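Local coordinates for conserved hypothetical protein (Bacteroides thetaiotaomicron, PDB 2F06) that is of unknown function but pairs two ACT domains that bind histidine between subunits, consistent with a regulatory amino-acid-sensing role related to acetohydroxyacid synthase small subunits, at residues A[17-22]-A[65-70]; A[34-39]-A[102-107]; A[90-95]-A[131-136]. One frame throughout, in Å; residues are numbered along the deposited sequence.

Interaction 1: residues A[17-22]-A[65-70]; sequences SGRLTE and NHFAVN
R19 and E22, one turn apart at the start of helix 19-29, face F67 across a gap of 9.4 Å between the CA atoms of R19 and F67, too wide for backbone pairing, so the F67 ring bridges it. G18 is the N-cap of that helix, while H66, at positive phi, is the C-prime residue of the Schellman motif that ends helix 55-64. F67 CG lies anti to the carbonyl carbon (chi1 -70°), which carries the far end of the ring closer to segment 17-22 than its base. CZ comes 3.9 Å from E22 OE1 and 4.1 Å from E22 CB, with carboxylate and ring planes 68° apart. CE1 lies 4.1 Å from the carbonyl O of R19, which approaches the ring obliquely. E22 is extended beyond CG, and its carboxylate forms a salt bridge with R19, whose NE is 3.4 Å from OE1; the bond from NE to OE2 is weak. The main partner of the R19 guanidinium is E14, in a salt bridge through NH1. V23, V26 and L62 also pack on F67, a flat apolar ring that can fill the space between two helices, while the charged ends of R19 and E22 suit the surface. No hydrogen bond links the segments: a ring packs on a helix edge whose charges are probably balanced in part by the R19-E22 pair and E14.

Interaction 2: residues A[34-39]-A[102-107]; sequences LSALCI and YMYSFA. With HIS (histidine), chain C; HIS (histidine), chain B.
C38 and Y104 meet where two ACT domains of the chain join, on strands 34-41 and 100-108 of an antiparallel sheet, each an edge strand within the chain. The short strand axes approach to 7.7 Å at 128°, and no hydrogen bond joins the two segments. Each pairs antiparallel with a strand of the second subunit, which continues the sheet across the interface.

Aromatic contacts come first. C38 CB sits over one face of the Y104 ring, a CH-pi contact with CB 4.0 Å from the ring centroid and 21° off its normal. The sulfur is more oblique, with SG 4.9 Å from the same centroid, because it stands anti to the backbone N (chi1 175°) and is carried toward Y104 CB. This SG is bonded to C38 of the second subunit, so the small cysteine both fits over the ring and joins the two chains by a disulfide. A36 CB meets the ring edge in plane, 3.9 Å from Y104 CE2; its single methyl group suits the close spacing. The hydroxyl of Y104 is satisfied by Q8.

Polar contacts hold the ligands. Histidine chain B places NE2 3.3 Å from S105 OG, a hydrogen bond in which either could donate and the place of OG is less sure; N81 and L86 of this chain and N33 and L34 of the second subunit complete this intersubunit site. Histidine chain C pairs with the backbone of L34: L34 N donates to its O, and its amino N, donating in return, lies 2.9 Å from L34 O.

Interaction 3: residues A[90-95]-A[131-136]; sequences LGFLSA and KKVDLL
F92 on helix 85-95 faces K131, the first residue to leave helical geometry after helix 121-130, with their CA atoms 7.4 Å apart. Beyond it K132, at positive phi, is the C-prime residue of a Schellman motif, and this turn sends the chain through V133 into the weakly bonded strand 134-136. No backbone hydrogen bond joins the two segments, so side chains make the contact.

The ring of F92 carries most of it. K131 CB stands over one face in a CH-pi contact, 3.7 Å from the ring centroid and 20° off the normal. The lysine chain then runs on across that same face: CG lies 3.5 Å from F92 CG, and CE 3.6 Å from F92 CD1. A bend at chi2 (-59°) keeps CD over the ring and takes CE to the rim by CD1. A lysine suits this exposed position because its aliphatic stem can cover an aromatic while its ammonium continues beyond. V133 adds a methyl at the ring edge, where CG2 is 4.0 Å from F92 CD2, and a branched apolar residue suits that partly sheltered spot. Replacing F92 with an alanine would probably leave the K131 stem without its aromatic platform and free to swing, and strip V133 CG2 of its ring contact.

Around this surface contact, the neighbouring L93 of helix 85-95 packs on C124 and L128 of helix 121-130. V133 touches I77 of strand 69-80, while D134 and L136 pair through their backbones with S78 and G76, tying the end of helix 121-130 to both its companion helix and the sheet.

Interaction 2 is the buried one, about 6 Å from the chain's centre, whereas interactions 1 and 3 are surface contacts on opposite sides of that centre, their own centres about 34 Å apart. Both outer contacts join a helix to the chain leaving another through a Schellman motif, but the phenylalanine comes from the departing chain in interaction 1, meeting a carboxylate and a backbone carbonyl, and from the helix in interaction 3, meeting a lysine's methylenes. Interaction 2 joins strands through a tyrosine and a cysteine, adding ligand bonds and an intersubunit disulfide. It touches both others: I39 packs on L20, and the selenomethionine M103 on L90. All three reach the same sheet and the second subunit.

Interaction 1: residues A[17-22]-A[65-70]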
loop_
_atom_site.group_PDB
_atom_site.type_symbol
_atom_site.label_atom_id
_atom_site.label_comp_id
_atom_site.label_asym_id
_atom_site.label_seq_id
_atom_site.Cartn_x
_atom_site.Cartn_y
_atom_site.Cartn_z
ATOM N N SER A 17 -10.191 -11.415 -7.913
ATOM C CA SER A 17 -10.350 -12.742 -8.587
ATOM C C SER A 17 -11.242 -13.079 -9.840
ATOM O O SER A 17 -11.367 -14.281 -10.119
ATOM C CB SER A 17 -10.649 -13.811 -7.505
ATOM O OG SER A 17 -12.037 -13.855 -7.202
ATOM N N GLY A 18 -11.999 -12.184 -10.485
ATOM C CA GLY A 18 -12.915 -11.314 -9.821
ATOM C C GLY A 18 -13.341 -9.999 -10.424
ATOM O O GLY A 18 -13.793 -9.884 -11.577
ATOM N N ARG A 19 -13.202 -9.030 -9.552
ATOM C CA ARG A 19 -13.819 -7.744 -9.630
ATOM C C ARG A 19 -13.137 -6.849 -10.600
ATOM O O ARG A 19 -13.783 -5.968 -11.138
ATOM C CB ARG A 19 -13.859 -7.108 -8.217
ATOM C CG ARG A 19 -14.807 -7.905 -7.266
ATOM C CD ARG A 19 -16.234 -7.408 -7.330
ATOM N NE ARG A 19 -17.156 -8.546 -7.307
ATOM C CZ ARG A 19 -17.978 -8.866 -6.305
ATOM N NH1 ARG A 19 -18.056 -8.128 -5.205
ATOM N NH2 ARG A 19 -18.729 -9.926 -6.405
ATOM N N LEU A 20 -11.838 -7.061 -10.831
ATOM C CA LEU A 20 -11.141 -6.204 -11.800
ATOM C C LEU A 20 -11.720 -6.421 -13.239
ATOM O O LEU A 20 -11.877 -5.460 -14.028
ATOM C CB LEU A 20 -9.621 -6.417 -11.744
ATOM C CG LEU A 20 -8.870 -5.773 -12.916
ATOM C CD1 LEU A 20 -8.818 -4.169 -12.933
ATOM C CD2 LEU A 20 -7.493 -6.474 -12.987
ATOM N N THR A 21 -12.037 -7.670 -13.550
ATOM C CA THR A 21 -12.613 -7.966 -14.849
ATOM C C THR A 21 -13.994 -7.313 -15.020
ATOM O O THR A 21 -14.230 -6.596 -16.012
ATOM C CB THR A 21 -12.685 -9.472 -15.093
ATOM O OG1 THR A 21 -11.368 -9.974 -14.948
ATOM C CG2 THR A 21 -13.188 -9.784 -16.492
ATOM N N GLU A 22 -14.857 -7.502 -14.036
ATOM C CA GLU A 22 -16.127 -6.777 -14.003
ATOM C C GLU A 22 -15.985 -5.273 -14.134
ATOM O O GLU A 22 -16.795 -4.698 -14.811
ATOM C CB GLU A 22 -16.914 -7.065 -12.748
ATOM C CG GLU A 22 -16.795 -8.458 -12.258
ATOM C CD GLU A 22 -17.483 -8.637 -10.924
ATOM O OE1 GLU A 22 -18.033 -7.610 -10.410
ATOM O OE2 GLU A 22 -17.469 -9.797 -10.411
ATOM N N ASN A 65 -23.253 0.290 -10.658
ATOM C CA ASN A 65 -22.888 -1.113 -10.510
ATOM C C ASN A 65 -22.311 -1.467 -9.134
ATOM O O ASN A 65 -21.745 -2.554 -8.964
ATOM C CB ASN A 65 -21.922 -1.505 -11.615
ATOM C CG ASN A 65 -22.626 -1.672 -12.950
ATOM O OD1 ASN A 65 -23.058 -2.779 -13.320
ATOM N ND2 ASN A 65 -22.797 -0.568 -13.653
ATOM N N HIS A 66 -22.438 -0.529 -8.182
ATOM C CA HIS A 66 -22.178 -0.738 -6.748
ATOM C C HIS A 66 -20.695 -0.826 -6.435
ATOM O O HIS A 66 -20.322 -1.411 -5.397
ATOM C CB HIS A 66 -22.948 -1.982 -6.231
ATOM C CG HIS A 66 -24.407 -1.934 -6.550
ATOM N ND1 HIS A 66 -25.294 -1.159 -5.838
ATOM C CD2 HIS A 66 -25.112 -2.491 -7.560
ATOM C CE1 HIS A 66 -26.493 -1.265 -6.380
ATOM N NE2 HIS A 66 -26.413 -2.079 -7.420
ATOM N N PHE A 67 -19.855 -0.204 -7.280
ATOM C CA PHE A 67 -18.441 -0.039 -6.959
ATOM C C PHE A 67 -18.235 1.155 -6.055
ATOM O O PHE A 67 -19.000 2.114 -6.126
ATOM C CB PHE A 67 -17.553 0.054 -8.214
ATOM C CG PHE A 67 -17.451 -1.265 -8.975
ATOM C CD1 PHE A 67 -16.525 -2.235 -8.584
ATOM C CD2 PHE A 67 -18.277 -1.534 -10.064
ATOM C CE1 PHE A 67 -16.444 -3.469 -9.259
ATOM C CE2 PHE A 67 -18.202 -2.762 -10.743
ATOM C CZ PHE A 67 -17.295 -3.735 -10.338
ATOM N N ALA A 68 -17.220 1.074 -5.180
ATOM C CA ALA A 68 -16.762 2.213 -4.434
ATOM C C ALA A 68 -15.684 2.944 -5.279
ATOM O O ALA A 68 -14.645 2.390 -5.560
ATOM C CB ALA A 68 -16.189 1.757 -3.082
ATOM N N VAL A 69 -15.951 4.184 -5.690
ATOM C CA VAL A 69 -15.063 4.989 -6.548
ATOM C C VAL A 69 -14.936 6.371 -5.990
ATOM O O VAL A 69 -15.915 6.985 -5.576
ATOM C CB VAL A 69 -15.701 5.318 -7.947
ATOM C CG1 VAL A 69 -14.632 5.519 -9.038
ATOM C CG2 VAL A 69 -16.687 4.319 -8.348
ATOM N N ASN A 70 -13.750 6.924 -6.084
ATOM C CA ASN A 70 -13.491 8.286 -5.626
ATOM C C ASN A 70 -12.779 8.943 -6.774
ATOM O O ASN A 70 -12.155 8.238 -7.560
ATOM C CB ASN A 70 -12.552 8.244 -4.427
ATOM C CG ASN A 70 -13.212 7.706 -3.188
ATOM O OD1 ASN A 70 -14.411 7.842 -2.967
ATOM N ND2 ASN A 70 -12.390 7.147 -2.308
#

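Interaction 2: residues A[34-39]-A[102-107]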
loop_
_atom_site.group_PDB
_atom_site.type_symbol
_atom_site.label_atom_id
_atom_site.label_comp_id
_atom_site.label_asym_id
_atom_site.label_seq_id
_atom_site.Cartn_x
_atom_site.Cartn_y
_atom_site.Cartn_z
ATOM N N LEU A 34 -9.873 3.360 -21.534
ATOM C CA LEU A 34 -8.859 3.528 -20.510
ATOM C C LEU A 34 -7.592 4.110 -21.147
ATOM O O LEU A 34 -7.090 3.573 -22.097
ATOM C CB LEU A 34 -8.593 2.158 -19.895
ATOM C CG LEU A 34 -9.739 1.468 -19.108
ATOM C CD1 LEU A 34 -9.403 -0.008 -18.873
ATOM C CD2 LEU A 34 -9.912 2.103 -17.760
ATOM N N SER A 35 -7.067 5.200 -20.612
ATOM C CA SER A 35 -5.830 5.841 -21.106
ATOM C C SER A 35 -4.589 5.392 -20.391
ATOM O O SER A 35 -3.519 5.302 -20.967
ATOM C CB SER A 35 -5.931 7.340 -20.884
ATOM O OG SER A 35 -6.675 7.837 -21.938
ATOM N N ALA A 36 -4.765 5.186 -19.104
ATOM C CA ALA A 36 -3.668 4.961 -18.160
ATOM C C ALA A 36 -4.281 4.383 -16.908
ATOM O O ALA A 36 -5.306 4.886 -16.391
ATOM C CB ALA A 36 -2.946 6.255 -17.804
ATOM N N LEU A 37 -3.652 3.347 -16.403
ATOM C CA LEU A 37 -4.060 2.857 -15.138
ATOM C C LEU A 37 -2.886 2.247 -14.383
ATOM O O LEU A 37 -1.813 1.998 -14.952
ATOM C CB LEU A 37 -5.215 1.886 -15.292
ATOM C CG LEU A 37 -4.983 0.695 -16.163
ATOM C CD1 LEU A 37 -3.807 -0.125 -15.545
ATOM C CD2 LEU A 37 -6.321 -0.076 -16.249
ATOM N N CYS A 38 -3.101 1.986 -13.106
ATOM C CA CYS A 38 -2.036 1.568 -12.259
ATOM C C CYS A 38 -2.827 0.989 -11.104
ATOM O O CYS A 38 -3.810 1.574 -10.620
ATOM C CB CYS A 38 -1.232 2.812 -11.854
ATOM S SG CYS A 38 -0.027 2.419 -10.751
ATOM N N ILE A 39 -2.481 -0.202 -10.687
ATOM C CA ILE A 39 -3.146 -0.707 -9.516
ATOM C C ILE A 39 -2.234 -0.485 -8.315
ATOM O O ILE A 39 -1.083 -0.912 -8.313
ATOM C CB ILE A 39 -3.440 -2.192 -9.659
ATOM C CG1 ILE A 39 -4.419 -2.367 -10.792
ATOM C CG2 ILE A 39 -3.899 -2.760 -8.329
ATOM C CD1 ILE A 39 -4.963 -3.736 -10.908
ATOM N N TYR A 102 2.458 10.171 -5.573
ATOM C CA TYR A 102 2.693 9.060 -6.525
ATOM C C TYR A 102 2.633 9.582 -7.951
ATOM O O TYR A 102 2.196 10.738 -8.230
ATOM C CB TYR A 102 1.691 7.888 -6.371
ATOM C CG TYR A 102 0.239 8.334 -6.438
ATOM C CD1 TYR A 102 -0.463 8.753 -5.268
ATOM C CD2 TYR A 102 -0.440 8.356 -7.666
ATOM C CE1 TYR A 102 -1.862 9.157 -5.355
ATOM C CE2 TYR A 102 -1.740 8.728 -7.750
ATOM C CZ TYR A 102 -2.454 9.144 -6.613
ATOM O OH TYR A 102 -3.761 9.545 -6.840
HETATM N N MSE A 103 3.071 8.709 -8.854
HETATM C CA MSE A 103 3.039 8.968 -10.304
HETATM C C MSE A 103 3.041 7.637 -10.982
HETATM O O MSE A 103 3.400 6.657 -10.347
HETATM C CB MSE A 103 4.277 9.796 -10.744
HETATM C CG MSE A 103 5.547 8.981 -11.045
HETATM SE SE MSE A 103 6.960 10.293 -11.407
HETATM C CE MSE A 103 8.613 9.263 -10.935
ATOM N N TYR A 104 2.620 7.599 -12.244
ATOM C CA TYR A 104 2.764 6.443 -13.073
ATOM C C TYR A 104 2.991 6.959 -14.477
ATOM O O TYR A 104 2.528 8.086 -14.826
ATOM C CB TYR A 104 1.524 5.471 -12.969
ATOM C CG TYR A 104 0.128 6.087 -12.949
ATOM C CD1 TYR A 104 -0.382 6.691 -11.771
ATOM C CD2 TYR A 104 -0.727 6.008 -14.060
ATOM C CE1 TYR A 104 -1.703 7.206 -11.737
ATOM C CE2 TYR A 104 -2.044 6.590 -14.042
ATOM C CZ TYR A 104 -2.521 7.155 -12.867
ATOM O OH TYR A 104 -3.793 7.684 -12.787
ATOM N N SER A 105 3.717 6.184 -15.298
ATOM C CA SER A 105 4.084 6.651 -16.599
ATOM C C SER A 105 4.651 5.597 -17.521
ATOM O O SER A 105 5.149 4.576 -17.048
ATOM C CB SER A 105 5.118 7.760 -16.443
ATOM O OG SER A 105 6.179 7.292 -15.653
ATOM N N PHE A 106 4.464 5.801 -18.833
ATOM C CA PHE A 106 4.980 4.881 -19.868
ATOM C C PHE A 106 5.646 5.769 -20.917
ATOM O O PHE A 106 5.182 6.890 -21.172
ATOM C CB PHE A 106 3.888 4.051 -20.587
ATOM C CG PHE A 106 3.739 2.614 -20.105
ATOM C CD1 PHE A 106 3.066 2.315 -18.903
ATOM C CD2 PHE A 106 4.246 1.559 -20.867
ATOM C CE1 PHE A 106 2.922 0.976 -18.458
ATOM C CE2 PHE A 106 4.136 0.241 -20.451
ATOM C CZ PHE A 106 3.446 -0.065 -19.232
ATOM N N ALA A 107 6.669 5.239 -21.564
ATOM C CA ALA A 107 7.174 5.799 -22.804
ATOM C C ALA A 107 6.192 5.546 -23.954
ATOM O O ALA A 107 5.723 4.438 -24.146
ATOM C CB ALA A 107 8.550 5.200 -23.140
HETATM N N HIS C . -7.695 1.614 -24.187
HETATM C CA HIS C . -7.858 0.130 -23.994
HETATM C C HIS C . -8.986 -0.353 -23.130
HETATM O O HIS C . -9.936 0.344 -22.782
HETATM C CB HIS C . -6.562 -0.560 -23.533
HETATM C CG HIS C . -5.945 -0.024 -22.252
HETATM N ND1 HIS C . -5.273 1.189 -22.184
HETATM C CD2 HIS C . -5.770 -0.610 -21.039
HETATM C CE1 HIS C . -4.772 1.349 -20.966
HETATM N NE2 HIS C . -5.054 0.263 -20.255
HETATM O OXT HIS C . -8.948 -1.522 -22.721
HETATM N N HIS B . 12.422 7.666 -20.826
HETATM C CA HIS B . 12.482 8.949 -20.039
HETATM C C HIS B . 13.395 9.008 -18.849
HETATM O O HIS B . 14.284 8.192 -18.620
HETATM C CB HIS B . 11.092 9.456 -19.614
HETATM C CG HIS B . 10.256 8.486 -18.796
HETATM N ND1 HIS B . 9.634 7.372 -19.344
HETATM C CD2 HIS B . 9.818 8.558 -17.512
HETATM C CE1 HIS B . 8.907 6.769 -18.411
HETATM N NE2 HIS B . 8.997 7.477 -17.292
HETATM O OXT HIS B . 13.228 9.924 -18.032
#

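Interaction 3: residues A[90-95]-A[131-136]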
loop_
_atom_site.group_PDB
_atom_site.type_symbol
_atom_site.label_atom_id
_atom_site.label_comp_id
_atom_site.label_asym_id
_atom_site.label_seq_id
_atom_site.Cartn_x
_atom_site.Cartn_y
_atom_site.Cartn_z
ATOM N N LEU A 90 11.715 16.440 -12.088
ATOM C CA LEU A 90 11.509 16.147 -10.685
ATOM C C LEU A 90 12.423 17.075 -9.874
ATOM O O LEU A 90 12.138 17.443 -8.729
ATOM C CB LEU A 90 11.854 14.666 -10.455
ATOM C CG LEU A 90 10.943 13.546 -11.013
ATOM C CD1 LEU A 90 11.432 12.151 -10.618
ATOM C CD2 LEU A 90 9.566 13.686 -10.579
ATOM N N GLY A 91 13.540 17.453 -10.494
ATOM C CA GLY A 91 14.519 18.309 -9.866
ATOM C C GLY A 91 13.975 19.726 -9.857
ATOM O O GLY A 91 14.178 20.455 -8.881
ATOM N N PHE A 92 13.275 20.127 -10.921
ATOM C CA PHE A 92 12.601 21.422 -10.907
ATOM C C PHE A 92 11.646 21.400 -9.722
ATOM O O PHE A 92 11.620 22.315 -8.938
ATOM C CB PHE A 92 11.768 21.709 -12.162
ATOM C CG PHE A 92 12.558 21.936 -13.450
ATOM C CD1 PHE A 92 13.777 22.560 -13.464
ATOM C CD2 PHE A 92 12.000 21.525 -14.679
ATOM C CE1 PHE A 92 14.455 22.791 -14.683
ATOM C CE2 PHE A 92 12.664 21.712 -15.888
ATOM C CZ PHE A 92 13.894 22.357 -15.887
ATOM N N LEU A 93 10.862 20.337 -9.566
ATOM C CA LEU A 93 9.815 20.338 -8.540
ATOM C C LEU A 93 10.429 20.328 -7.186
ATOM O O LEU A 93 10.029 21.101 -6.317
ATOM C CB LEU A 93 8.867 19.126 -8.662
ATOM C CG LEU A 93 8.019 19.139 -9.908
ATOM C CD1 LEU A 93 7.404 17.829 -10.196
ATOM C CD2 LEU A 93 6.995 20.233 -9.724
ATOM N N SER A 94 11.390 19.442 -6.972
ATOM C CA SER A 94 11.942 19.344 -5.643
ATOM C C SER A 94 12.743 20.618 -5.206
ATOM O O SER A 94 12.618 21.050 -4.063
ATOM C CB SER A 94 12.673 18.011 -5.457
ATOM O OG SER A 94 13.997 18.090 -5.899
ATOM N N ALA A 95 13.444 21.274 -6.137
ATOM C CA ALA A 95 14.100 22.570 -5.876
ATOM C C ALA A 95 13.117 23.636 -5.362
ATOM O O ALA A 95 13.514 24.600 -4.662
ATOM C CB ALA A 95 14.819 23.071 -7.114
ATOM N N LYS A 131 8.975 26.418 -15.745
ATOM C CA LYS A 131 10.104 25.721 -16.338
ATOM C C LYS A 131 9.804 25.159 -17.753
ATOM O O LYS A 131 10.565 24.299 -18.254
ATOM C CB LYS A 131 10.568 24.610 -15.393
ATOM C CG LYS A 131 11.042 25.076 -14.050
ATOM C CD LYS A 131 12.223 26.048 -14.222
ATOM C CE LYS A 131 13.115 26.054 -13.019
ATOM N NZ LYS A 131 14.282 26.882 -13.358
ATOM N N LYS A 132 8.702 25.632 -18.377
ATOM C CA LYS A 132 8.406 25.257 -19.750
ATOM C C LYS A 132 8.310 23.729 -19.960
ATOM O O LYS A 132 8.692 23.211 -21.018
ATOM C CB LYS A 132 9.411 25.911 -20.745
ATOM C CG LYS A 132 9.473 27.479 -20.771
ATOM C CD LYS A 132 8.552 28.130 -21.847
ATOM C CE LYS A 132 8.423 27.212 -23.138
ATOM N NZ LYS A 132 8.385 28.061 -24.436
ATOM N N VAL A 133 7.825 23.016 -18.941
ATOM C CA VAL A 133 7.474 21.581 -19.050
ATOM C C VAL A 133 6.170 21.387 -19.876
ATOM O O VAL A 133 5.242 22.137 -19.675
ATOM C CB VAL A 133 7.340 20.925 -17.623
ATOM C CG1 VAL A 133 6.844 19.501 -17.707
ATOM C CG2 VAL A 133 8.660 20.970 -16.863
ATOM N N ASP A 134 6.094 20.433 -20.826
ATOM C CA ASP A 134 4.848 20.181 -21.536
ATOM C C ASP A 134 3.829 19.628 -20.537
ATOM O O ASP A 134 3.971 18.530 -20.073
ATOM C CB ASP A 134 5.057 19.162 -22.664
ATOM C CG ASP A 134 6.048 19.628 -23.710
ATOM O OD1 ASP A 134 6.216 20.856 -23.910
ATOM O OD2 ASP A 134 6.647 18.740 -24.347
ATOM N N LEU A 135 2.825 20.416 -20.177
ATOM C CA LEU A 135 1.763 19.896 -19.338
ATOM C C LEU A 135 0.771 19.362 -20.323
ATOM O O LEU A 135 0.691 19.861 -21.474
ATOM C CB LEU A 135 1.135 20.995 -18.476
ATOM C CG LEU A 135 1.874 21.313 -17.167
ATOM C CD1 LEU A 135 1.781 22.797 -16.745
ATOM C CD2 LEU A 135 1.300 20.401 -16.114
ATOM N N LEU A 136 -0.016 18.390 -19.893
ATOM C CA LEU A 136 -1.176 17.934 -20.720
ATOM C C LEU A 136 -2.484 18.569 -20.210
ATOM O O LEU A 136 -2.724 18.628 -18.989
ATOM C CB LEU A 136 -1.255 16.430 -20.708
ATOM C CG LEU A 136 -0.051 15.621 -21.235
ATOM C CD1 LEU A 136 -0.322 14.116 -21.030
ATOM C CD2 LEU A 136 0.260 15.837 -22.709
#